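Local coordinates for protein probable thiol peroxidase (Chromobacterium violaceum, PDB 3KEB) that probably reduces peroxides as a thiol-dependent peroxidase of the thioredoxin-like redoxin family, at residues P16-L28 against I140-R154. Sequence-based numbering, arbitrary orientation.
Sequences PVIGDFPRKGDYL and IILADAANVVHYSER
Ser152 OG donates a short hydrogen bond of 2.5 Å to Pro22 O, slightly tilted from the carbonyl plane. With chi1 at 67°, the hydroxyl sits between its backbone N and carbonyl carbon, facing loop 16-28. Next to the hydroxyl stands the Phe21 ring, with Arg154 CG over its centre in a CH-pi contact, 3.5 Å from the centroid. The arginine runs back across the ring, bending at chi3, so that one guanidinium face, 6° from the ring plane, rests on Phe21 CB, 3.5 Å from Arg154 CZ. One water accepts from Arg154 NH1 within hydrogen-bonding distance of Gly19 O; a second donates to Gly19 O and meets Arg154 NH2 only weakly. The type II turn 23-26 docks on edge strand 149-154: Gly25 N gives Val149 O an almost straight bond (2.8 Å), and Val149 N returns one to Asp26 O (2.7 Å). Leu28 N reaches Asn147 O (2.8 Å), while Leu28 CD2 packs against both Ile141 CG2 and Val149 CG2. Lys24 NZ uses an in-plane lone pair of His150 O. These bonds hold the loop along the last sheet strand; Gly124 O, water and a cation-pi contact with Phe6 probably ease the arginine's charge.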
loop_
_atom_site.group_PDB
_atom_site.type_symbol
_atom_site.label_atom_id
_atom_site.label_comp_id
_atom_site.label_asym_id
_atom_site.label_seq_id
_atom_site.Cartn_x
_atom_site.Cartn_y
_atom_site.Cartn_z
ATOM N N PRO A 16 13.215 15.158 -3.129
ATOM C CA PRO A 16 13.195 15.599 -1.711
ATOM C C PRO A 16 12.547 14.632 -0.780
ATOM O O PRO A 16 11.636 13.862 -1.190
ATOM C CB PRO A 16 12.396 16.914 -1.747
ATOM C CG PRO A 16 12.132 17.236 -3.256
ATOM C CD PRO A 16 12.289 15.927 -3.980
ATOM N N VAL A 17 13.037 14.615 0.454
ATOM C CA VAL A 17 12.456 13.858 1.542
ATOM C C VAL A 17 12.104 14.890 2.595
ATOM O O VAL A 17 12.925 15.720 2.961
ATOM C CB VAL A 17 13.421 12.822 2.079
ATOM C CG1 VAL A 17 12.783 11.956 3.220
ATOM C CG2 VAL A 17 13.921 11.913 0.883
ATOM N N ILE A 18 10.863 14.799 3.083
ATOM C CA ILE A 18 10.232 15.825 3.844
ATOM C C ILE A 18 9.907 15.386 5.268
ATOM O O ILE A 18 9.510 14.251 5.493
ATOM C CB ILE A 18 8.886 16.236 3.154
ATOM C CG1 ILE A 18 9.116 16.704 1.709
ATOM C CG2 ILE A 18 8.248 17.332 3.971
ATOM C CD1 ILE A 18 10.067 17.842 1.643
ATOM N N GLY A 19 10.027 16.322 6.217
ATOM C CA GLY A 19 9.652 16.075 7.601
ATOM C C GLY A 19 10.870 16.087 8.497
ATOM O O GLY A 19 11.993 16.155 8.026
ATOM N N ASP A 20 10.646 15.926 9.792
ATOM C CA ASP A 20 11.704 15.947 10.806
ATOM C C ASP A 20 12.079 14.508 11.172
ATOM O O ASP A 20 11.366 13.808 11.876
ATOM C CB ASP A 20 11.205 16.643 12.062
ATOM C CG ASP A 20 10.967 18.153 11.855
ATOM O OD1 ASP A 20 11.527 18.739 10.898
ATOM O OD2 ASP A 20 10.255 18.753 12.682
ATOM N N PHE A 21 13.234 14.107 10.727
ATOM C CA PHE A 21 13.694 12.735 10.929
ATOM C C PHE A 21 14.239 12.656 12.355
ATOM O O PHE A 21 14.966 13.586 12.787
ATOM C CB PHE A 21 14.777 12.436 9.902
ATOM C CG PHE A 21 15.317 11.011 9.985
ATOM C CD1 PHE A 21 14.517 9.965 9.716
ATOM C CD2 PHE A 21 16.647 10.784 10.278
ATOM C CE1 PHE A 21 15.006 8.695 9.764
ATOM C CE2 PHE A 21 17.158 9.516 10.339
ATOM C CZ PHE A 21 16.332 8.469 10.085
ATOM N N PRO A 22 13.833 11.638 13.130
ATOM C CA PRO A 22 14.332 11.536 14.527
ATOM C C PRO A 22 15.846 11.433 14.630
ATOM O O PRO A 22 16.516 10.820 13.766
ATOM C CB PRO A 22 13.673 10.273 15.064
ATOM C CG PRO A 22 12.440 10.129 14.230
ATOM C CD PRO A 22 12.867 10.560 12.847
ATOM N N ARG A 23 16.363 12.060 15.675
ATOM C CA ARG A 23 17.806 12.146 15.920
ATOM C C ARG A 23 18.179 11.492 17.228
ATOM O O ARG A 23 17.328 11.296 18.102
ATOM C CB ARG A 23 18.254 13.603 15.981
ATOM C CG ARG A 23 18.168 14.312 14.647
ATOM C CD ARG A 23 18.873 15.676 14.710
ATOM N NE ARG A 23 18.057 16.690 14.066
ATOM C CZ ARG A 23 18.225 17.995 14.236
ATOM N NH1 ARG A 23 19.203 18.450 15.001
ATOM N NH2 ARG A 23 17.417 18.840 13.613
ATOM N N LYS A 24 19.464 11.178 17.365
ATOM C CA LYS A 24 20.022 10.638 18.594
ATOM C C LYS A 24 19.541 11.473 19.780
ATOM O O LYS A 24 19.654 12.711 19.754
ATOM C CB LYS A 24 21.567 10.673 18.528
ATOM C CG LYS A 24 22.208 10.297 19.848
ATOM C CD LYS A 24 23.591 9.561 19.731
ATOM C CE LYS A 24 23.727 8.446 20.866
ATOM N NZ LYS A 24 24.148 6.982 20.504
ATOM N N GLY A 25 19.032 10.797 20.804
ATOM C CA GLY A 25 18.559 11.431 22.012
ATOM C C GLY A 25 17.085 11.788 22.040
ATOM O O GLY A 25 16.548 12.080 23.112
ATOM N N ASP A 26 16.451 11.786 20.872
ATOM C CA ASP A 26 14.999 11.955 20.759
ATOM C C ASP A 26 14.237 10.723 21.248
ATOM O O ASP A 26 14.715 9.573 21.104
ATOM C CB ASP A 26 14.547 12.195 19.299
ATOM C CG ASP A 26 14.954 13.516 18.726
ATOM O OD1 ASP A 26 15.481 14.396 19.447
ATOM O OD2 ASP A 26 14.681 13.683 17.495
ATOM N N TYR A 27 13.044 10.947 21.803
ATOM C CA TYR A 27 12.054 9.889 21.995
ATOM C C TYR A 27 11.336 9.692 20.652
ATOM O O TYR A 27 11.056 10.677 19.953
ATOM C CB TYR A 27 11.059 10.240 23.093
ATOM C CG TYR A 27 11.595 10.077 24.503
ATOM C CD1 TYR A 27 11.463 8.862 25.199
ATOM C CD2 TYR A 27 12.222 11.109 25.145
ATOM C CE1 TYR A 27 11.931 8.724 26.505
ATOM C CE2 TYR A 27 12.688 10.963 26.442
ATOM C CZ TYR A 27 12.547 9.758 27.105
ATOM O OH TYR A 27 13.028 9.640 28.395
ATOM N N LEU A 28 11.133 8.436 20.254
ATOM C CA LEU A 28 10.397 8.146 19.009
ATOM C C LEU A 28 9.051 8.826 18.977
ATOM O O LEU A 28 8.286 8.848 20.011
ATOM C CB LEU A 28 10.225 6.651 18.787
ATOM C CG LEU A 28 11.444 5.749 18.556
ATOM C CD1 LEU A 28 11.087 4.310 18.777
ATOM C CD2 LEU A 28 12.061 5.977 17.167
ATOM N N ILE A 140 16.782 4.029 8.815
ATOM C CA ILE A 140 16.966 3.089 9.902
ATOM C C ILE A 140 17.075 3.847 11.154
ATOM O O ILE A 140 17.715 4.898 11.176
ATOM C CB ILE A 140 18.203 2.161 9.713
ATOM C CG1 ILE A 140 18.269 1.116 10.823
ATOM C CG2 ILE A 140 19.562 2.952 9.642
ATOM C CD1 ILE A 140 19.220 -0.111 10.413
ATOM N N ILE A 141 16.459 3.322 12.206
ATOM C CA ILE A 141 16.520 3.959 13.534
ATOM C C ILE A 141 16.646 2.921 14.614
ATOM O O ILE A 141 15.812 2.034 14.733
ATOM C CB ILE A 141 15.227 4.736 13.847
ATOM C CG1 ILE A 141 14.934 5.779 12.786
ATOM C CG2 ILE A 141 15.291 5.414 15.260
ATOM C CD1 ILE A 141 13.561 6.448 12.945
ATOM N N LEU A 142 17.726 3.010 15.378
ATOM C CA LEU A 142 17.962 2.167 16.537
ATOM C C LEU A 142 17.472 2.933 17.768
ATOM O O LEU A 142 17.948 4.053 18.061
ATOM C CB LEU A 142 19.448 1.879 16.708
ATOM C CG LEU A 142 19.893 1.170 17.974
ATOM C CD1 LEU A 142 19.365 -0.271 18.022
ATOM C CD2 LEU A 142 21.455 1.293 18.123
ATOM N N ALA A 143 16.563 2.286 18.508
ATOM C CA ALA A 143 15.985 2.860 19.758
ATOM C C ALA A 143 16.044 1.831 20.863
ATOM O O ALA A 143 15.945 0.609 20.614
ATOM C CB ALA A 143 14.531 3.325 19.553
ATOM N N ASP A 144 16.264 2.300 22.078
ATOM C CA ASP A 144 16.249 1.408 23.231
ATOM C C ASP A 144 14.827 1.083 23.708
ATOM O O ASP A 144 13.842 1.500 23.098
ATOM C CB ASP A 144 17.129 1.961 24.343
ATOM C CG ASP A 144 16.682 3.298 24.871
ATOM O OD1 ASP A 144 15.475 3.620 24.812
ATOM O OD2 ASP A 144 17.589 4.010 25.398
ATOM N N ALA A 145 14.706 0.385 24.828
ATOM C CA ALA A 145 13.409 -0.051 25.287
ATOM C C ALA A 145 12.569 1.122 25.814
ATOM O O ALA A 145 11.337 1.017 25.856
ATOM C CB ALA A 145 13.548 -1.128 26.355
ATOM N N ALA A 146 13.226 2.254 26.137
ATOM C CA ALA A 146 12.535 3.494 26.489
ATOM C C ALA A 146 12.114 4.334 25.259
ATOM O O ALA A 146 11.612 5.461 25.402
ATOM C CB ALA A 146 13.478 4.363 27.427
ATOM N N ASN A 147 12.347 3.798 24.075
ATOM C CA ASN A 147 12.120 4.465 22.790
ATOM C C ASN A 147 12.939 5.724 22.580
ATOM O O ASN A 147 12.572 6.594 21.827
ATOM C CB ASN A 147 10.621 4.700 22.534
ATOM C CG ASN A 147 9.850 3.393 22.490
ATOM O OD1 ASN A 147 10.347 2.342 21.931
ATOM N ND2 ASN A 147 8.703 3.383 23.129
ATOM N N VAL A 148 14.110 5.777 23.204
ATOM C CA VAL A 148 15.077 6.821 22.920
ATOM C C VAL A 148 15.967 6.378 21.784
ATOM O O VAL A 148 16.479 5.237 21.769
ATOM C CB VAL A 148 15.909 7.164 24.172
ATOM C CG1 VAL A 148 17.080 8.037 23.802
ATOM C CG2 VAL A 148 15.015 7.843 25.177
ATOM N N VAL A 149 16.183 7.298 20.836
ATOM C CA VAL A 149 17.004 7.045 19.650
ATOM C C VAL A 149 18.499 7.069 19.982
ATOM O O VAL A 149 18.985 8.031 20.601
ATOM C CB VAL A 149 16.668 8.076 18.533
ATOM C CG1 VAL A 149 17.547 7.889 17.270
ATOM C CG2 VAL A 149 15.202 7.921 18.088
ATOM N N HIS A 150 19.212 6.003 19.590
ATOM C CA HIS A 150 20.709 5.918 19.719
ATOM C C HIS A 150 21.475 6.119 18.399
ATOM O O HIS A 150 22.641 6.566 18.378
ATOM C CB HIS A 150 21.121 4.555 20.297
ATOM C CG HIS A 150 20.755 4.378 21.732
ATOM N ND1 HIS A 150 21.691 4.222 22.730
ATOM C CD2 HIS A 150 19.551 4.354 22.340
ATOM C CE1 HIS A 150 21.076 4.106 23.891
ATOM N NE2 HIS A 150 19.775 4.190 23.681
ATOM N N TYR A 151 20.800 5.852 17.288
ATOM C CA TYR A 151 21.359 6.012 15.952
ATOM C C TYR A 151 20.212 6.175 14.962
ATOM O O TYR A 151 19.193 5.450 15.054
ATOM C CB TYR A 151 22.179 4.737 15.568
ATOM C CG TYR A 151 22.722 4.818 14.211
ATOM C CD1 TYR A 151 23.919 5.438 13.989
ATOM C CD2 TYR A 151 21.996 4.333 13.105
ATOM C CE1 TYR A 151 24.439 5.544 12.686
ATOM C CE2 TYR A 151 22.506 4.444 11.788
ATOM C CZ TYR A 151 23.738 5.032 11.606
ATOM O OH TYR A 151 24.303 5.187 10.354
ATOM N N SER A 152 20.364 7.067 13.996
ATOM C CA SER A 152 19.385 7.152 12.903
ATOM C C SER A 152 20.096 7.535 11.592
ATOM O O SER A 152 21.040 8.310 11.613
ATOM C CB SER A 152 18.213 8.126 13.241
ATOM O OG SER A 152 18.637 9.481 13.324
ATOM N N GLU A 153 19.630 7.027 10.457
ATOM C CA GLU A 153 20.239 7.332 9.190
ATOM C C GLU A 153 19.174 7.199 8.123
ATOM O O GLU A 153 18.435 6.209 8.071
ATOM C CB GLU A 153 21.383 6.327 8.929
ATOM C CG GLU A 153 22.050 6.442 7.555
ATOM C CD GLU A 153 22.945 5.241 7.215
ATOM O OE1 GLU A 153 22.964 4.213 7.932
ATOM O OE2 GLU A 153 23.643 5.352 6.219
ATOM N N ARG A 154 19.141 8.159 7.218
ATOM C CA ARG A 154 18.384 7.995 5.972
ATOM C C ARG A 154 19.317 7.749 4.844
ATOM O O ARG A 154 20.378 8.347 4.783
ATOM C CB ARG A 154 17.622 9.269 5.684
ATOM C CG ARG A 154 16.582 9.434 6.621
ATOM C CD ARG A 154 15.795 10.663 6.331
ATOM N NE ARG A 154 16.516 11.889 6.707
ATOM C CZ ARG A 154 15.992 13.112 6.674
ATOM N NH1 ARG A 154 14.763 13.300 6.265
ATOM N NH2 ARG A 154 16.719 14.198 7.020
HETATM O O HOH W 1 13.470 16.196 5.740
HETATM O O HOH W 2 14.853 16.035 9.042
HETATM O O HOH W 3 24.441 4.361 21.802
#